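Local coordinates for protein elastase inhibitor AFUEI (PDB 3W0E) that inhibits serine elastases, acting non-competitively and with nanomolar affinity on the elastase of its own fungus, and belongs to the I78 peptidase inhibitor family, at residues 52-55 with 61-64; 19-24 with 34-39. All coordinates share one frame; numbering follows the deposited sequence.

Contact 1: 52-55 with 61-64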
loop_
_atom_site.group_PDB
_atom_site.type_symbol
_atom_site.label_atom_id
_atom_site.label_comp_id
_atom_site.label_asym_id
_atom_site.label_seq_id
_atom_site.Cartn_x
_atom_site.Cartn_y
_atom_site.Cartn_z
ATOM N N LEU A 52 -1.003 7.084 6.565
ATOM C CA LEU A 52 0.278 6.502 6.237
ATOM C C LEU A 52 0.384 5.174 6.973
ATOM O O LEU A 52 0.241 5.118 8.196
ATOM C CB LEU A 52 1.424 7.424 6.633
ATOM C CG LEU A 52 2.819 6.836 6.461
ATOM C CD1 LEU A 52 3.048 6.362 5.014
ATOM C CD2 LEU A 52 3.870 7.863 6.860
ATOM N N ASN A 53 0.619 4.110 6.216
ATOM C CA ASN A 53 0.824 2.790 6.798
ATOM C C ASN A 53 2.291 2.442 6.769
ATOM O O ASN A 53 2.921 2.455 5.723
ATOM C CB ASN A 53 0.036 1.721 6.037
ATOM C CG ASN A 53 -1.445 1.938 6.104
ATOM O OD1 ASN A 53 -2.075 1.686 7.130
ATOM N ND2 ASN A 53 -2.020 2.427 5.013
ATOM N N ILE A 54 2.843 2.147 7.941
ATOM C CA ILE A 54 4.230 1.734 8.042
ATOM C C ILE A 54 4.222 0.243 8.342
ATOM O O ILE A 54 3.719 -0.179 9.381
ATOM C CB ILE A 54 4.918 2.464 9.188
ATOM C CG1 ILE A 54 4.834 3.982 8.973
ATOM C CG2 ILE A 54 6.375 2.007 9.309
ATOM C CD1 ILE A 54 5.704 4.481 7.858
ATOM N N GLN A 55 4.763 -0.558 7.437
ATOM C CA GLN A 55 4.714 -1.993 7.616
ATOM C C GLN A 55 6.063 -2.432 8.144
ATOM O O GLN A 55 7.108 -2.091 7.564
ATOM C CB GLN A 55 4.408 -2.686 6.284
ATOM C CG GLN A 55 4.086 -4.159 6.435
ATOM C CD GLN A 55 3.183 -4.686 5.328
ATOM O OE1 GLN A 55 2.912 -4.002 4.328
ATOM N NE2 GLN A 55 2.699 -5.905 5.511
ATOM N N GLU A 61 11.316 -3.726 12.185
ATOM C CA GLU A 61 12.124 -3.134 11.122
ATOM C C GLU A 61 11.242 -2.791 9.938
ATOM O O GLU A 61 10.427 -3.598 9.524
ATOM C CB GLU A 61 13.256 -4.085 10.729
ATOM C CG GLU A 61 14.164 -4.353 11.920
ATOM C CD GLU A 61 15.080 -5.546 11.721
ATOM O OE1 GLU A 61 16.039 -5.677 12.520
ATOM O OE2 GLU A 61 14.847 -6.348 10.781
ATOM N N ILE A 62 11.403 -1.586 9.401
ATOM C CA ILE A 62 10.524 -1.119 8.325
ATOM C C ILE A 62 10.727 -1.915 7.046
ATOM O O ILE A 62 11.861 -2.016 6.550
ATOM C CB ILE A 62 10.740 0.383 8.071
ATOM C CG1 ILE A 62 10.503 1.158 9.384
ATOM C CG2 ILE A 62 9.876 0.889 6.912
ATOM C CD1 ILE A 62 10.797 2.633 9.304
ATOM N N ILE A 63 9.640 -2.498 6.524
ATOM C CA ILE A 63 9.719 -3.227 5.256
ATOM C C ILE A 63 8.967 -2.540 4.131
ATOM O O ILE A 63 9.196 -2.862 2.967
ATOM C CB ILE A 63 9.260 -4.704 5.352
ATOM C CG1 ILE A 63 7.792 -4.822 5.755
ATOM C CG2 ILE A 63 10.163 -5.494 6.330
ATOM C CD1 ILE A 63 7.428 -6.231 6.227
ATOM N N SER A 64 8.053 -1.630 4.466
ATOM C CA SER A 64 7.358 -0.884 3.417
ATOM C C SER A 64 6.447 0.194 3.971
ATOM O O SER A 64 6.244 0.287 5.182
ATOM C CB SER A 64 6.532 -1.840 2.557
ATOM O OG SER A 64 6.207 -1.264 1.299
#

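Contact 2: 19-24 with 34-39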
loop_
_atom_site.group_PDB
_atom_site.type_symbol
_atom_site.label_atom_id
_atom_site.label_comp_id
_atom_site.label_asym_id
_atom_site.label_seq_id
_atom_site.Cartn_x
_atom_site.Cartn_y
_atom_site.Cartn_z
ATOM N N GLN A 19 15.289 -0.130 8.686
ATOM C CA GLN A 19 15.545 0.564 9.941
ATOM C C GLN A 19 14.429 0.293 10.924
ATOM O O GLN A 19 13.266 0.109 10.528
ATOM C CB GLN A 19 15.662 2.059 9.700
ATOM C CG GLN A 19 16.488 2.382 8.484
ATOM C CD GLN A 19 17.936 2.608 8.801
ATOM O OE1 GLN A 19 18.663 1.656 9.104
ATOM N NE2 GLN A 19 18.374 3.871 8.746
ATOM N N PRO A 20 14.775 0.275 12.215
ATOM C CA PRO A 20 13.796 0.122 13.286
ATOM C C PRO A 20 12.863 1.328 13.298
ATOM O O PRO A 20 13.313 2.467 13.098
ATOM C CB PRO A 20 14.653 0.130 14.565
ATOM C CG PRO A 20 15.932 0.772 14.176
ATOM C CD PRO A 20 16.150 0.420 12.729
ATOM N N TYR A 21 11.576 1.078 13.499
ATOM C CA TYR A 21 10.607 2.157 13.558
ATOM C C TYR A 21 10.581 2.725 14.980
ATOM O O TYR A 21 9.771 2.319 15.819
ATOM C CB TYR A 21 9.229 1.659 13.155
ATOM C CG TYR A 21 8.240 2.780 13.040
ATOM C CD1 TYR A 21 8.450 3.829 12.147
ATOM C CD2 TYR A 21 7.119 2.811 13.838
ATOM C CE1 TYR A 21 7.536 4.873 12.049
ATOM C CE2 TYR A 21 6.208 3.843 13.751
ATOM C CZ TYR A 21 6.421 4.866 12.850
ATOM O OH TYR A 21 5.497 5.900 12.783
ATOM N N THR A 22 11.475 3.674 15.234
ATOM C CA THR A 22 11.695 4.189 16.578
ATOM C C THR A 22 10.776 5.362 16.834
ATOM O O THR A 22 10.147 5.875 15.913
ATOM C CB THR A 22 13.131 4.698 16.714
ATOM O OG1 THR A 22 13.343 5.735 15.747
ATOM C CG2 THR A 22 14.133 3.563 16.452
ATOM N N ASP A 23 10.712 5.818 18.080
ATOM C CA ASP A 23 9.913 7.003 18.380
ATOM C C ASP A 23 10.470 8.204 17.644
ATOM O O ASP A 23 9.714 9.071 17.219
ATOM C CB ASP A 23 9.874 7.277 19.886
ATOM C CG ASP A 23 9.298 6.116 20.665
ATOM O OD1 ASP A 23 8.301 5.528 20.188
ATOM O OD2 ASP A 23 9.853 5.781 21.737
ATOM N N ALA A 24 11.784 8.245 17.462
ATOM C CA ALA A 24 12.389 9.386 16.767
ATOM C C ALA A 24 11.934 9.445 15.304
ATOM O O ALA A 24 11.623 10.520 14.784
ATOM C CB ALA A 24 13.901 9.341 16.867
ATOM N N ILE A 34 -1.295 7.821 11.283
ATOM C CA ILE A 34 -0.263 6.857 10.903
ATOM C C ILE A 34 -0.615 5.533 11.587
ATOM O O ILE A 34 -0.916 5.503 12.789
ATOM C CB ILE A 34 1.111 7.285 11.406
ATOM C CG1 ILE A 34 1.579 8.549 10.687
ATOM C CG2 ILE A 34 2.135 6.183 11.198
ATOM C CD1 ILE A 34 2.782 9.193 11.366
ATOM N N ARG A 35 -0.594 4.442 10.830
ATOM C CA ARG A 35 -0.903 3.126 11.371
ATOM C C ARG A 35 0.288 2.212 11.140
ATOM O O ARG A 35 0.853 2.184 10.051
ATOM C CB ARG A 35 -2.129 2.528 10.677
ATOM C CG ARG A 35 -2.399 1.070 11.011
ATOM C CD ARG A 35 -3.774 0.647 10.481
ATOM N NE ARG A 35 -3.804 0.645 9.024
ATOM C CZ ARG A 35 -4.883 0.360 8.302
ATOM N NH1 ARG A 35 -6.028 0.082 8.911
ATOM N NH2 ARG A 35 -4.814 0.372 6.978
ATOM N N VAL A 36 0.674 1.464 12.165
ATOM C CA VAL A 36 1.760 0.503 11.998
ATOM C C VAL A 36 1.167 -0.891 11.718
ATOM O O VAL A 36 0.314 -1.372 12.467
ATOM C CB VAL A 36 2.695 0.486 13.236
ATOM C CG1 VAL A 36 3.851 -0.506 13.010
ATOM C CG2 VAL A 36 3.269 1.873 13.474
ATOM N N LEU A 37 1.608 -1.530 10.633
ATOM C CA LEU A 37 1.091 -2.833 10.255
ATOM C C LEU A 37 2.109 -3.891 10.659
ATOM O O LEU A 37 3.219 -3.869 10.164
ATOM C CB LEU A 37 0.858 -2.891 8.745
ATOM C CG LEU A 37 -0.221 -1.922 8.238
ATOM C CD1 LEU A 37 -0.410 -2.055 6.747
ATOM C CD2 LEU A 37 -1.535 -2.201 8.988
ATOM N N HIS A 38 1.720 -4.783 11.571
ATOM C CA HIS A 38 2.604 -5.854 12.053
ATOM C C HIS A 38 2.277 -7.180 11.390
ATOM O O HIS A 38 1.141 -7.418 10.987
ATOM C CB HIS A 38 2.454 -6.027 13.562
ATOM C CG HIS A 38 2.706 -4.777 14.337
ATOM N ND1 HIS A 38 1.703 -3.889 14.668
ATOM C CD2 HIS A 38 3.848 -4.260 14.848
ATOM C CE1 HIS A 38 2.215 -2.885 15.353
ATOM N NE2 HIS A 38 3.515 -3.086 15.479
ATOM N N PRO A 39 3.273 -8.075 11.306
ATOM C CA PRO A 39 3.028 -9.322 10.580
ATOM C C PRO A 39 1.916 -10.087 11.260
ATOM O O PRO A 39 1.904 -10.190 12.491
ATOM C CB PRO A 39 4.370 -10.072 10.678
ATOM C CG PRO A 39 5.130 -9.394 11.756
ATOM C CD PRO A 39 4.650 -7.976 11.820
#

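Contact 1: 52-55 with 61-64
The first torsions lay the side chains of Gln-55 and Ile-63 against each other: Gln-55 CG stands anti to its backbone N (chi1 -169°), while Ile-63 CG1 lies between its own N and carbonyl carbon (chi1 62°), which brings CG1 up to the carbonyl group of Gln-55. This happens at a classic beta bulge in the hairpin of strands 52-56 and 62-67, where Ile-63 and Ser-64 both face Gln-55. The carbonyl oxygen of Gln-55 is therefore gripped twice. Ile-63 N comes in at 2.8 Å from Gln-55 O, nearly straight at 167°; Ser-64 N bonds to Gln-55 O less directly, at 3.3 Å. In return, Gln-55 N donates to Ser-64 O at 2.8 Å, completing the antiparallel hydrogen-bonded pair. Ile-63 CG1 also rests 3.3 Å from Gln-55 O and 3.8 Å from Gln-55 CG, the two side chains meeting at a slant. Beyond CG the glutamine runs extended to the second subunit, where its NE2 bonds to Glu-46 O, and Tyr-47 of that subunit packs on Gln-55, Ile-63 and Ser-64. On the opposite face from Gln-55 and Ser-64, Leu-52 and Ile-62 reach helix 2-15, Leu-52 through Cys-5, Glu-8 and Ala-9 and Ile-62 through Val-12. Between the strands, Ile-54 CG2 lies 4.2 Å from Ile-62 CG1.

Contact 2: 19-24 with 34-39
Tyr-21 O accepts a hydrogen bond from Asn-60 ND2, and a main-chain bond also links Tyr-21 to Asn-60, which helps hold the backbone that carries the ring packed on Ile-34 and Val-36. Tyr-21 is the centre of an inverse gamma turn, which bends the chain just before helix 23-28; Thr-22 is the N-cap of that helix, its OG1 bonded to Val-25 N. From this bend the phenol ring points at strand 34-37, with CG anti to the backbone N (chi1 -173°), and it spans a gap of 9.1 Å between Tyr-21 CA and Val-36 CA.

Contact across that gap is made by two methyl groups. Val-36 CG2 approaches the ring obliquely, 3.5 Å from Tyr-21 CE2 and 4.0 Å from Tyr-21 CD2. Farther along the ring, the hydroxyl end lies against the branch methyl of isoleucine, with Tyr-21 OH 3.7 Å from Ile-34 CG2. The two methyls come from alternate residues of the strand and so from one face of it, while Arg-35 between them points away. The patch is small, 114 Å² over both sides, and lies toward the surface, built by one aromatic side chain leaning on two aliphatic ones.

Tyr-21 thus bridges the loop leading into helix 23-28 and the outer strand 34-37. It also touches Ile-54 of strand 52-56, Ile-62 of strand 62-67 and Leu-29, which packs on Ile-34 as well, so the ring lies over one face of the three-stranded sheet, next to the short helix.

In the fold
The centres of the two contacts are about 6 Å apart, and both rest on the same mixed sheet, in which strand 52-56 lies between parallel 34-37 and antiparallel 62-67. Along the chain, contact 2 closes before contact 1 opens. Two polar links join them, both probable hydrogen bonds: Ile-62 N lies 2.8 Å from Gln-19 O, and Asn-53 OD1 lies 2.8 Å from Arg-35 NE. In clan CI-2 inhibitors, the connection between the two parallel strands carries the protease-binding loop; the stretch from 34-37 to 52-56 probably corresponds to it. If so, both contacts would form part of the scaffold that carries it. Segments of both also touch the second subunit.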